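Long-range contacts in fatty acid multifunctional protein (atmfp2) (Arabidopsis thaliana, PDB 2WTB), which hydrates long-chain enoyl-CoA esters and oxidises 3-hydroxyacyl-CoAs of varied length, working in peroxisomal fatty acid beta-oxidation during seed germination: residues A[513-518]-A[617-622]; A[529-534]-A[663-668]. All blocks are in the same frame, centred on the assembly; numbering follows the deposited sequence.

Both contacts join turns of the C-terminal helical region, and their segments alternate along the chain. Both are partly buried; contact 1 is the outer one, its centre about 36 Å from the centre of the chain, against about 13 Å for the centre of contact 2. Helix 519-529 runs from one to the other: Asp518 of contact 1 caps its start, and Gly530 of contact 2 follows its end. Helix 624-644, which follows the loop 617-622, also packs against contact 2. Contact 1 is van der Waals packing, of apolar side chains and of methyls on carbonyls, without a hydrogen bond. Contact 2 buries more surface and combines aromatic and proline packing with an arginine gripping a backbone carbonyl.

Contact 1. Residues A[513-518]-A[617-622]; sequences VECGAD and PKLANL
The side chain of Cys515 sits in the angle between the Pro617 ring and Leu619. Its CB lies 3.5 Å from Pro617 CD and almost as close to Leu619 CD2. The thiol is set anti to the carbonyl carbon (chi1 -73°), a turn that carries SG on between the same two neighbours. At the tip, Cys515 SG sits 3.6 Å from Leu619 CD2, with Pro617 CD only slightly farther off. One leucine methyl branch, CD2, therefore meets both side-chain atoms of the cysteine, while Leu619 also leans on Phe511 and Leu512 of helix 498-514.

Farther along, the two segments close up to 3.9 Å between the CA atoms of Ala517 and Ala620. Here methyls meet carbonyls: Ala620 CB is 3.3 Å from Gly516 O, and in the reverse sense Ala517 CB is 3.4 Å from Leu619 O. No hydrogen bond links the two segments, so van der Waals fit alone joins them.

Gly516 takes a positive phi and closes helix 498-514 in a Schellman motif, its N hydrogen-bonded to Val513 O. Two residues on, Asp518 OD1 caps Tyr520 N. The loop 617-622 thus covers a tight helix-to-helix corner: Schellman C-cap, then the N-cap of helix 519-529.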
# COMPACT_ATOMS: atom_id res chain seq x y z
N VAL A 513 15.75 -26.82 -9.14
CA VAL A 513 16.17 -27.73 -8.08
C VAL A 513 16.39 -29.14 -8.62
O VAL A 513 17.41 -29.77 -8.33
CB VAL A 513 15.16 -27.76 -6.92
CG1 VAL A 513 15.21 -29.10 -6.20
CG2 VAL A 513 15.43 -26.62 -5.95
N GLU A 514 15.43 -29.63 -9.40
CA GLU A 514 15.56 -30.95 -10.00
C GLU A 514 16.78 -30.99 -10.92
O GLU A 514 17.27 -32.07 -11.28
CB GLU A 514 14.29 -31.34 -10.76
CG GLU A 514 13.11 -31.65 -9.86
CD GLU A 514 12.10 -32.57 -10.52
OE1 GLU A 514 12.48 -33.27 -11.49
OE2 GLU A 514 10.94 -32.61 -10.07
N CYS A 515 17.26 -29.82 -11.30
CA CYS A 515 18.43 -29.71 -12.17
C CYS A 515 19.72 -29.57 -11.37
O CYS A 515 20.81 -29.48 -11.95
CB CYS A 515 18.27 -28.55 -13.14
SG CYS A 515 17.07 -28.86 -14.46
N GLY A 516 19.60 -29.55 -10.05
CA GLY A 516 20.76 -29.51 -9.18
C GLY A 516 20.89 -28.25 -8.33
O GLY A 516 21.63 -28.23 -7.35
N ALA A 517 20.16 -27.21 -8.72
CA ALA A 517 20.23 -25.93 -8.01
C ALA A 517 19.86 -26.07 -6.54
O ALA A 517 18.80 -26.61 -6.20
CB ALA A 517 19.34 -24.90 -8.69
N ASP A 518 20.73 -25.59 -5.66
CA ASP A 518 20.47 -25.61 -4.22
C ASP A 518 19.27 -24.73 -3.88
O ASP A 518 19.29 -23.52 -4.12
CB ASP A 518 21.71 -25.14 -3.45
CG ASP A 518 21.61 -25.42 -1.97
OD1 ASP A 518 20.54 -25.16 -1.38
OD2 ASP A 518 22.61 -25.88 -1.38
N PRO A 617 21.85 -30.37 -15.37
CA PRO A 617 22.75 -29.46 -16.09
C PRO A 617 23.59 -28.62 -15.14
O PRO A 617 23.78 -28.98 -13.98
CB PRO A 617 21.78 -28.55 -16.86
CG PRO A 617 20.43 -29.20 -16.76
CD PRO A 617 20.45 -29.94 -15.46
N LYS A 618 24.10 -27.49 -15.64
CA LYS A 618 24.86 -26.56 -14.82
C LYS A 618 23.96 -25.45 -14.29
O LYS A 618 24.39 -24.31 -14.13
CB LYS A 618 26.02 -25.96 -15.63
N LEU A 619 22.71 -25.80 -14.02
CA LEU A 619 21.77 -24.87 -13.40
C LEU A 619 22.08 -24.79 -11.91
O LEU A 619 21.52 -23.96 -11.19
CB LEU A 619 20.33 -25.32 -13.63
CG LEU A 619 19.70 -24.90 -14.96
CD1 LEU A 619 20.63 -25.18 -16.12
CD2 LEU A 619 18.36 -25.59 -15.17
N ALA A 620 22.97 -25.67 -11.47
CA ALA A 620 23.51 -25.61 -10.11
C ALA A 620 24.80 -24.82 -10.13
O ALA A 620 25.71 -25.12 -10.91
CB ALA A 620 23.75 -27.02 -9.59
N ASN A 621 24.88 -23.80 -9.29
CA ASN A 621 26.02 -22.90 -9.29
C ASN A 621 25.69 -21.61 -10.05
O ASN A 621 26.57 -20.83 -10.39
N LEU A 622 24.40 -21.41 -10.30
CA LEU A 622 23.93 -20.21 -10.97
C LEU A 622 24.12 -18.99 -10.08
O LEU A 622 24.16 -19.11 -8.86
CB LEU A 622 22.46 -20.36 -11.37

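Contact 2. Residues A[529-534]-A[663-668]; sequences FGMPMG and GFPPYR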
# COMPACT_ATOMS: atom_id res chain seq x y z
N PHE A 529 16.27 -10.20 -2.90
CA PHE A 529 15.80 -9.45 -4.06
C PHE A 529 14.73 -8.44 -3.66
O PHE A 529 14.59 -7.40 -4.29
CB PHE A 529 15.26 -10.41 -5.12
CG PHE A 529 14.60 -9.72 -6.28
CD1 PHE A 529 15.31 -8.88 -7.11
CD2 PHE A 529 13.25 -9.93 -6.54
CE1 PHE A 529 14.70 -8.25 -8.18
CE2 PHE A 529 12.63 -9.30 -7.61
CZ PHE A 529 13.36 -8.46 -8.43
N GLY A 530 13.98 -8.76 -2.61
CA GLY A 530 12.94 -7.88 -2.13
C GLY A 530 11.72 -8.62 -1.63
O GLY A 530 10.92 -8.08 -0.86
N MET A 531 11.56 -9.87 -2.07
CA MET A 531 10.48 -10.72 -1.60
C MET A 531 10.60 -10.92 -0.10
O MET A 531 11.70 -10.93 0.45
CB MET A 531 10.50 -12.07 -2.32
CG MET A 531 10.15 -11.99 -3.79
SD MET A 531 8.39 -11.69 -4.04
CE MET A 531 8.36 -11.16 -5.75
N PRO A 532 9.46 -11.10 0.58
CA PRO A 532 9.45 -11.31 2.03
C PRO A 532 9.82 -12.75 2.36
O PRO A 532 9.94 -13.12 3.53
CB PRO A 532 7.98 -11.06 2.42
CG PRO A 532 7.33 -10.46 1.19
CD PRO A 532 8.10 -11.01 0.04
N MET A 533 10.01 -13.56 1.33
CA MET A 533 10.15 -14.99 1.50
C MET A 533 10.77 -15.61 0.25
O MET A 533 10.81 -14.98 -0.80
CB MET A 533 8.78 -15.60 1.75
CG MET A 533 8.75 -16.71 2.78
SD MET A 533 7.09 -16.98 3.42
CE MET A 533 7.45 -18.08 4.79
N GLY A 534 11.26 -16.84 0.38
CA GLY A 534 11.78 -17.56 -0.76
C GLY A 534 10.70 -18.44 -1.35
O GLY A 534 9.73 -18.76 -0.67
N GLY A 663 3.85 -9.77 -2.28
CA GLY A 663 4.93 -9.01 -1.65
C GLY A 663 6.09 -8.65 -2.56
O GLY A 663 7.23 -8.56 -2.11
N PHE A 664 5.81 -8.43 -3.84
CA PHE A 664 6.84 -7.99 -4.77
C PHE A 664 7.34 -6.60 -4.36
O PHE A 664 6.54 -5.73 -4.02
CB PHE A 664 6.30 -7.96 -6.20
CG PHE A 664 7.35 -7.68 -7.24
CD1 PHE A 664 8.01 -8.73 -7.88
CD2 PHE A 664 7.69 -6.39 -7.57
CE1 PHE A 664 8.98 -8.48 -8.83
CE2 PHE A 664 8.66 -6.13 -8.52
CZ PHE A 664 9.31 -7.18 -9.15
N PRO A 665 8.67 -6.41 -4.39
CA PRO A 665 9.35 -5.19 -3.94
C PRO A 665 8.75 -3.91 -4.50
O PRO A 665 8.85 -3.67 -5.70
CB PRO A 665 10.77 -5.37 -4.48
CG PRO A 665 10.95 -6.83 -4.59
CD PRO A 665 9.61 -7.40 -4.94
N PRO A 666 8.13 -3.10 -3.64
CA PRO A 666 7.49 -1.84 -4.04
C PRO A 666 8.48 -0.89 -4.73
O PRO A 666 8.13 -0.25 -5.72
CB PRO A 666 7.03 -1.24 -2.71
CG PRO A 666 6.89 -2.40 -1.80
CD PRO A 666 7.97 -3.36 -2.20
N TYR A 667 9.69 -0.81 -4.20
CA TYR A 667 10.71 0.08 -4.75
C TYR A 667 11.14 -0.34 -6.16
O TYR A 667 11.85 0.40 -6.84
CB TYR A 667 11.93 0.15 -3.83
CG TYR A 667 12.33 -1.17 -3.23
CD1 TYR A 667 11.86 -1.57 -1.98
CD2 TYR A 667 13.18 -2.04 -3.91
CE1 TYR A 667 12.22 -2.78 -1.43
CE2 TYR A 667 13.55 -3.25 -3.36
CZ TYR A 667 13.06 -3.62 -2.13
OH TYR A 667 13.43 -4.83 -1.58
N ARG A 668 10.69 -1.51 -6.60
CA ARG A 668 10.95 -1.95 -7.97
C ARG A 668 9.75 -1.69 -8.87
O ARG A 668 9.73 -2.11 -10.03
CB ARG A 668 11.34 -3.43 -8.00
CG ARG A 668 12.59 -3.74 -7.18
CD ARG A 668 13.21 -5.06 -7.58
NE ARG A 668 14.13 -5.57 -6.56
CZ ARG A 668 15.38 -5.16 -6.42
NH1 ARG A 668 15.88 -4.24 -7.23
NH2 ARG A 668 16.14 -5.68 -5.46
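Gly530 and Pro665 bring their backbones to 4.8 Å (CA to CA), with Met531 and Phe664 next to them at 5.5 Å. Gly530 has no side chain between the two segments, and Pro665 CG packs 3.3 Å from Gly530 CA. The Tyr667 hydroxyl also comes close to that CA.

Arg668 supplies the polar grip. Its side chain runs extended from CG to NE, and the guanidinium then turns two nitrogens side-on to one acceptor: NH2 is 2.6 Å and NE 3.0 Å from Phe529 O. The NH2 bond is the straighter of the pair, and the carbonyl oxygen lies in the guanidinium plane for both. This carbonyl falls where helix 519-529 gives way to Gly530, so the positive charge probably polarises it and suits the negative end of the helix. The NE end of the guanidinium lies over the rim of one Phe529 face, nearly parallel to the ring (6°), with NE 3.2 Å from CE1 of Phe529; the rest of the group extends beyond the ring. One residue thus offers Arg668 both its carbonyl and its ring.

Phe529 also turns an edge toward the face of Phe664 in an offset edge-to-face pair, planes at 75°. The Met531 chain bends at chi2 (-73°), bringing its methyl CE within 3.3 Å of Phe664 CD1. At the margin, Pro532 CD rests 3.4 Å from Gly663 O.

Helix 624-644 adds Phe632, whose side chain meets both Phe529 and Met531, and Trp674 of helix 671-678 packs edge-to-face with Phe529. Tyr667 touches Thr282 of helix 281-294. The contact thus joins the turn after helix 519-529 to the turn after helix 651-662, with helices 624-644, 671-678 and 281-294 packed round it.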